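Local coordinates for interphotoreceptor retinoid-binding protein (Xenopus laevis, PDB 1J7X) that binds retinoids and probably helps carry them through the interphotoreceptor matrix between photoreceptors and the pigment epithelium, at residues Gln30-Leu35 with Ala48-Glu53; Ser120-Leu125 with Ser155-Leu160. All coordinates share one frame; numbering follows the deposited sequence.

In the fold
The two contacts belong to different parts of the chain. Interaction 1 joins helix 25-31 and the turn after it to helix 43-58 in the helical N-terminal region, with its centre about 29 Å from the centre of the chain. Interaction 2 sets the start of helix 119-137 against the turn that leads into helix 158-163, within the region related to peptidase family S41 and the ClpP/crotonase clan, its centre about 15 Å from that of the chain. Interactions 1 and 2 lie on opposite sides of the chain's centre. The centres of interactions 1 and 2 are about 42 Å apart and their nearest atoms about 25 Å apart. Each is carried by apolar contacts across its segments.

Interaction 1. Residues Gln30-Leu35 with Ala48-Glu53; sequences QHLPNL and AKLNYE
His31 O receives two backbone amides, Asn34 N at 2.9 Å and, weakly, Leu35 N at 3.4 Å, in the turn that presents Leu35 to Glu53. The contact belongs to the helical N-terminal region, where helices 2-18, 25-31 and 43-58 pack together. Leu35 projects toward helix 43-58, and both of its methyls lie against the aliphatic part of Glu53. Glu53 CG sits close to each of them, 3.4 Å from Leu35 CD1 as well as from Leu35 CD2, a tight fit in which the two side chains run antiparallel alongside one another. The glutamate chain can lie this way because it bends at its second torsion (chi2 57°), carrying the carboxylate past Leu35 CD2 rather than straight on. An alanine in place of Leu35 would remove both methyls, which would probably open a gap beside Glu53 and leave its carboxylate freer to swing.

Deeper in, the packing is leucine on leucine. Leu32 CD2 meets Leu50 CD2 at 4.0 Å, the two side chains crossing at about a right angle, and Leu35 CD1 touches the same Leu50 methyl more loosely, at 4.4 Å. Leu50 CD2 is therefore shared by two leucines of residues 30-35. Leu32 also packs on Leu8, Cys12 and Leu15 of helix 2-18, while Leu50 reaches Leu65 of strand 64-67, so the pair lies in the buried layer between these elements. Tyr37 adds to both sides, touching Leu50 and hydrogen-bonding through OH to Leu32 O. At the more open margin, one turn back along helix 43-58, Lys49 NZ forms a long salt bridge of 4.0 Å with Glu53 OE1, the carboxylate oxygen nearer to Leu35 CD2.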
loop_
_atom_site.group_PDB
_atom_site.type_symbol
_atom_site.label_atom_id
_atom_site.label_comp_id
_atom_site.label_asym_id
_atom_site.label_seq_id
_atom_site.Cartn_x
_atom_site.Cartn_y
_atom_site.Cartn_z
ATOM N N GLN A 30 -0.512 30.114 9.745
ATOM C CA GLN A 30 -0.721 30.995 10.907
ATOM C C GLN A 30 0.150 30.541 12.087
ATOM O O GLN A 30 0.780 31.366 12.784
ATOM C CB GLN A 30 -2.184 30.933 11.357
ATOM C CG GLN A 30 -3.176 31.599 10.390
ATOM C CD GLN A 30 -3.070 33.101 10.324
ATOM O OE1 GLN A 30 -2.619 33.732 11.328
ATOM N NE2 GLN A 30 -3.510 33.710 9.159
ATOM N N HIS A 31 0.204 29.231 12.346
ATOM C CA HIS A 31 0.883 28.781 13.514
ATOM C C HIS A 31 2.406 28.748 13.352
ATOM O O HIS A 31 3.147 29.097 14.244
ATOM C CB HIS A 31 0.380 27.401 13.875
ATOM C CG HIS A 31 -0.926 27.399 14.587
ATOM N ND1 HIS A 31 -1.130 28.062 15.772
ATOM C CD2 HIS A 31 -2.101 26.797 14.286
ATOM C CE1 HIS A 31 -2.365 27.864 16.178
ATOM N NE2 HIS A 31 -2.979 27.098 15.293
ATOM N N LEU A 32 2.893 28.178 12.272
ATOM C CA LEU A 32 4.321 27.990 12.153
ATOM C C LEU A 32 5.203 29.258 12.405
ATOM O O LEU A 32 6.237 29.165 13.059
ATOM C CB LEU A 32 4.652 27.406 10.831
ATOM C CG LEU A 32 4.221 25.955 10.657
ATOM C CD1 LEU A 32 4.495 25.417 9.273
ATOM C CD2 LEU A 32 4.931 25.080 11.738
ATOM N N PRO A 33 4.844 30.408 11.871
ATOM C CA PRO A 33 5.621 31.604 12.092
ATOM C C PRO A 33 5.449 32.130 13.497
ATOM O O PRO A 33 6.214 32.957 13.909
ATOM C CB PRO A 33 5.036 32.574 11.041
ATOM C CG PRO A 33 4.390 31.712 10.062
ATOM C CD PRO A 33 3.799 30.634 10.870
ATOM N N ASN A 34 4.479 31.628 14.221
ATOM C CA ASN A 34 4.186 32.101 15.541
ATOM C C ASN A 34 4.974 31.396 16.654
ATOM O O ASN A 34 4.999 31.855 17.764
ATOM C CB ASN A 34 2.635 31.994 15.776
ATOM C CG ASN A 34 2.169 32.555 17.138
ATOM O OD1 ASN A 34 2.409 33.722 17.456
ATOM N ND2 ASN A 34 1.505 31.694 17.954
ATOM N N LEU A 35 5.535 30.250 16.346
ATOM C CA LEU A 35 6.205 29.460 17.347
ATOM C C LEU A 35 7.393 30.232 17.935
ATOM O O LEU A 35 7.931 31.090 17.363
ATOM C CB LEU A 35 6.700 28.171 16.727
ATOM C CG LEU A 35 5.662 27.193 16.155
ATOM C CD1 LEU A 35 6.410 25.958 15.548
ATOM C CD2 LEU A 35 4.701 26.783 17.184
ATOM N N ALA A 48 13.053 18.240 15.411
ATOM C CA ALA A 48 12.214 17.826 16.513
ATOM C C ALA A 48 11.132 18.821 16.864
ATOM O O ALA A 48 9.968 18.495 17.067
ATOM C CB ALA A 48 13.047 17.448 17.745
ATOM N N LYS A 49 11.516 20.109 16.888
ATOM C CA LYS A 49 10.532 21.084 17.214
ATOM C C LYS A 49 9.412 21.179 16.169
ATOM O O LYS A 49 8.268 21.313 16.522
ATOM C CB LYS A 49 11.254 22.463 17.333
ATOM C CG LYS A 49 10.338 23.599 17.658
ATOM C CD LYS A 49 9.563 23.435 18.941
ATOM C CE LYS A 49 8.636 24.613 19.269
ATOM N NZ LYS A 49 7.624 24.272 20.377
ATOM N N LEU A 50 9.795 21.320 14.887
ATOM C CA LEU A 50 8.847 21.401 13.828
ATOM C C LEU A 50 8.030 20.114 13.707
ATOM O O LEU A 50 6.815 20.237 13.469
ATOM C CB LEU A 50 9.462 21.736 12.512
ATOM C CG LEU A 50 9.951 23.201 12.492
ATOM C CD1 LEU A 50 10.904 23.404 11.332
ATOM C CD2 LEU A 50 8.728 24.041 12.338
ATOM N N ASN A 51 8.622 18.953 13.976
ATOM C CA ASN A 51 7.928 17.677 13.918
ATOM C C ASN A 51 6.852 17.629 15.013
ATOM O O ASN A 51 5.671 17.246 14.742
ATOM C CB ASN A 51 8.849 16.495 14.058
ATOM C CG ASN A 51 9.552 16.174 12.813
ATOM O OD1 ASN A 51 10.654 15.569 12.849
ATOM N ND2 ASN A 51 8.886 16.389 11.708
ATOM N N TYR A 52 7.176 18.142 16.191
ATOM C CA TYR A 52 6.137 18.120 17.298
ATOM C C TYR A 52 5.012 19.031 16.990
ATOM O O TYR A 52 3.799 18.722 17.151
ATOM C CB TYR A 52 6.751 18.601 18.620
ATOM C CG TYR A 52 5.931 18.125 19.845
ATOM C CD1 TYR A 52 5.879 16.738 20.141
ATOM C CD2 TYR A 52 5.313 18.977 20.660
ATOM C CE1 TYR A 52 5.195 16.211 21.269
ATOM C CE2 TYR A 52 4.599 18.497 21.781
ATOM C CZ TYR A 52 4.512 17.093 22.062
ATOM O OH TYR A 52 3.884 16.499 23.249
ATOM N N GLU A 53 5.359 20.220 16.472
ATOM C CA GLU A 53 4.342 21.164 16.071
ATOM C C GLU A 53 3.529 20.679 14.905
ATOM O O GLU A 53 2.297 20.716 14.936
ATOM C CB GLU A 53 4.966 22.532 15.790
ATOM C CG GLU A 53 3.984 23.658 16.037
ATOM C CD GLU A 53 3.430 23.625 17.474
ATOM O OE1 GLU A 53 4.249 23.458 18.401
ATOM O OE2 GLU A 53 2.171 23.735 17.612
#

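Interaction 2. Residues Ser120-Leu125 with Ser155-Leu160; sequences SVIAKL and STAVPL
The first turns of helix 119-137 face a type I beta turn, Ser155 to Val158, that runs straight into helix 158-163, and the backbones come nearest at Ile122 and Ala157, whose CA atoms are 7.1 Å apart. The turn is closed by Val158 N, which donates to Ser155 O at 3.0 Å, and it directs the Ala157 methyl toward the helix.

Ile122 makes all the close contacts from its side and splits them between its two branches. With CG1 anti to its carbonyl carbon (chi1 -59°), the first carbon of the longer branch is set against the turn, Ile122 CG1 resting on Ala157 CB at 3.8 Å, while CD1 turns away from the alanine methyl. The same torsion sends the other branch toward helix 158-163, where Ile122 CG2 meets Leu160 CD2 at 4.1 Å. Leu160 reaches it by extending from its own helix with CG anti to the backbone N (chi1 178°), and the two side chains reach past one another from facing backbones. The interface is small and wholly apolar between the two segments, with Ala157 buried and both Ile122 and Leu160 only partly covered.

A polar clasp lies beside it, just ahead of residues 120-125. Thr156 OG1 accepts a hydrogen bond from Val119 N and is also bonded to Asp118 OD1 and to Ser154 OG, while Asp118 OD2 is bonded to Ser120 OG. One aspartate thus joins the beginning of the helix to the turn.

Strand 108-112, helix 119-137 and the neighbouring parallel strand 142-146 form a beta-alpha-beta crossover. The contact brings the chain that follows strand 142-146 back against the beginning of the crossover helix, an arrangement that fits the beta-beta-alpha spiral of the ClpP/crotonase fold.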
loop_
_atom_site.group_PDB
_atom_site.type_symbol
_atom_site.label_atom_id
_atom_site.label_comp_id
_atom_site.label_asym_id
_atom_site.label_seq_id
_atom_site.Cartn_x
_atom_site.Cartn_y
_atom_site.Cartn_z
ATOM N N SER A 120 1.302 -3.314 -17.101
ATOM C CA SER A 120 1.714 -3.624 -18.483
ATOM C C SER A 120 2.296 -5.034 -18.572
ATOM O O SER A 120 2.187 -5.681 -19.609
ATOM C CB SER A 120 2.621 -2.554 -19.019
ATOM O OG SER A 120 3.831 -2.440 -18.283
ATOM N N VAL A 121 2.912 -5.487 -17.477
ATOM C CA VAL A 121 3.473 -6.781 -17.352
ATOM C C VAL A 121 2.404 -7.800 -17.151
ATOM O O VAL A 121 2.361 -8.852 -17.830
ATOM C CB VAL A 121 4.511 -6.816 -16.279
ATOM C CG1 VAL A 121 4.986 -8.274 -16.068
ATOM C CG2 VAL A 121 5.707 -5.832 -16.640
ATOM N N ILE A 122 1.462 -7.514 -16.237
ATOM C CA ILE A 122 0.400 -8.413 -15.972
ATOM C C ILE A 122 -0.412 -8.678 -17.196
ATOM O O ILE A 122 -0.895 -9.790 -17.387
ATOM C CB ILE A 122 -0.566 -7.995 -14.826
ATOM C CG1 ILE A 122 0.194 -7.843 -13.518
ATOM C CG2 ILE A 122 -1.752 -8.971 -14.651
ATOM C CD1 ILE A 122 0.810 -9.179 -13.026
ATOM N N ALA A 123 -0.520 -7.666 -18.058
ATOM C CA ALA A 123 -1.270 -7.835 -19.314
ATOM C C ALA A 123 -0.696 -8.990 -20.134
ATOM O O ALA A 123 -1.408 -9.976 -20.482
ATOM C CB ALA A 123 -1.184 -6.551 -20.112
ATOM N N LYS A 124 0.599 -8.951 -20.362
ATOM C CA LYS A 124 1.283 -10.054 -21.111
ATOM C C LYS A 124 1.303 -11.422 -20.392
ATOM O O LYS A 124 1.191 -12.480 -21.047
ATOM C CB LYS A 124 2.703 -9.618 -21.355
ATOM C CG LYS A 124 2.783 -8.367 -22.302
ATOM C CD LYS A 124 2.083 -8.633 -23.684
ATOM C CE LYS A 124 2.051 -7.409 -24.672
ATOM N NZ LYS A 124 1.066 -6.189 -24.236
ATOM N N LEU A 125 1.281 -11.428 -19.067
ATOM C CA LEU A 125 1.245 -12.690 -18.308
ATOM C C LEU A 125 -0.121 -13.224 -18.028
ATOM O O LEU A 125 -0.268 -14.424 -17.726
ATOM C CB LEU A 125 1.969 -12.551 -16.992
ATOM C CG LEU A 125 3.364 -12.006 -16.932
ATOM C CD1 LEU A 125 3.823 -11.913 -15.501
ATOM C CD2 LEU A 125 4.263 -12.964 -17.679
ATOM N N SER A 155 1.593 -0.066 -8.091
ATOM C CA SER A 155 0.202 -0.359 -7.706
ATOM C C SER A 155 -0.686 -0.421 -8.919
ATOM O O SER A 155 -1.886 -0.572 -8.765
ATOM C CB SER A 155 -0.368 0.692 -6.682
ATOM O OG SER A 155 0.528 0.634 -5.579
ATOM N N THR A 156 -0.139 -0.244 -10.102
ATOM C CA THR A 156 -1.012 -0.162 -11.324
ATOM C C THR A 156 -1.912 -1.354 -11.599
ATOM O O THR A 156 -2.978 -1.202 -12.130
ATOM C CB THR A 156 -0.178 0.135 -12.617
ATOM O OG1 THR A 156 0.808 -0.886 -12.864
ATOM C CG2 THR A 156 0.582 1.468 -12.505
ATOM N N ALA A 157 -1.504 -2.541 -11.136
ATOM C CA ALA A 157 -2.344 -3.761 -11.308
ATOM C C ALA A 157 -3.191 -4.109 -10.125
ATOM O O ALA A 157 -3.906 -5.058 -10.163
ATOM C CB ALA A 157 -1.494 -4.936 -11.642
ATOM N N VAL A 158 -3.182 -3.294 -9.042
ATOM C CA VAL A 158 -3.992 -3.629 -7.907
ATOM C C VAL A 158 -5.483 -3.708 -8.187
ATOM O O VAL A 158 -6.153 -4.605 -7.725
ATOM C CB VAL A 158 -3.597 -2.719 -6.747
ATOM C CG1 VAL A 158 -4.446 -2.906 -5.565
ATOM C CG2 VAL A 158 -2.149 -3.021 -6.272
ATOM N N PRO A 159 -6.047 -2.715 -8.896
ATOM C CA PRO A 159 -7.456 -2.808 -9.187
ATOM C C PRO A 159 -7.848 -4.064 -9.942
ATOM O O PRO A 159 -8.842 -4.704 -9.654
ATOM C CB PRO A 159 -7.750 -1.504 -9.969
ATOM C CG PRO A 159 -6.648 -0.537 -9.443
ATOM C CD PRO A 159 -5.402 -1.441 -9.276
ATOM N N LEU A 160 -7.052 -4.429 -10.909
ATOM C CA LEU A 160 -7.282 -5.611 -11.714
ATOM C C LEU A 160 -7.255 -6.833 -10.853
ATOM O O LEU A 160 -8.146 -7.670 -10.927
ATOM C CB LEU A 160 -6.232 -5.670 -12.848
ATOM C CG LEU A 160 -6.413 -6.955 -13.721
ATOM C CD1 LEU A 160 -7.780 -6.921 -14.335
ATOM C CD2 LEU A 160 -5.335 -7.016 -14.823
#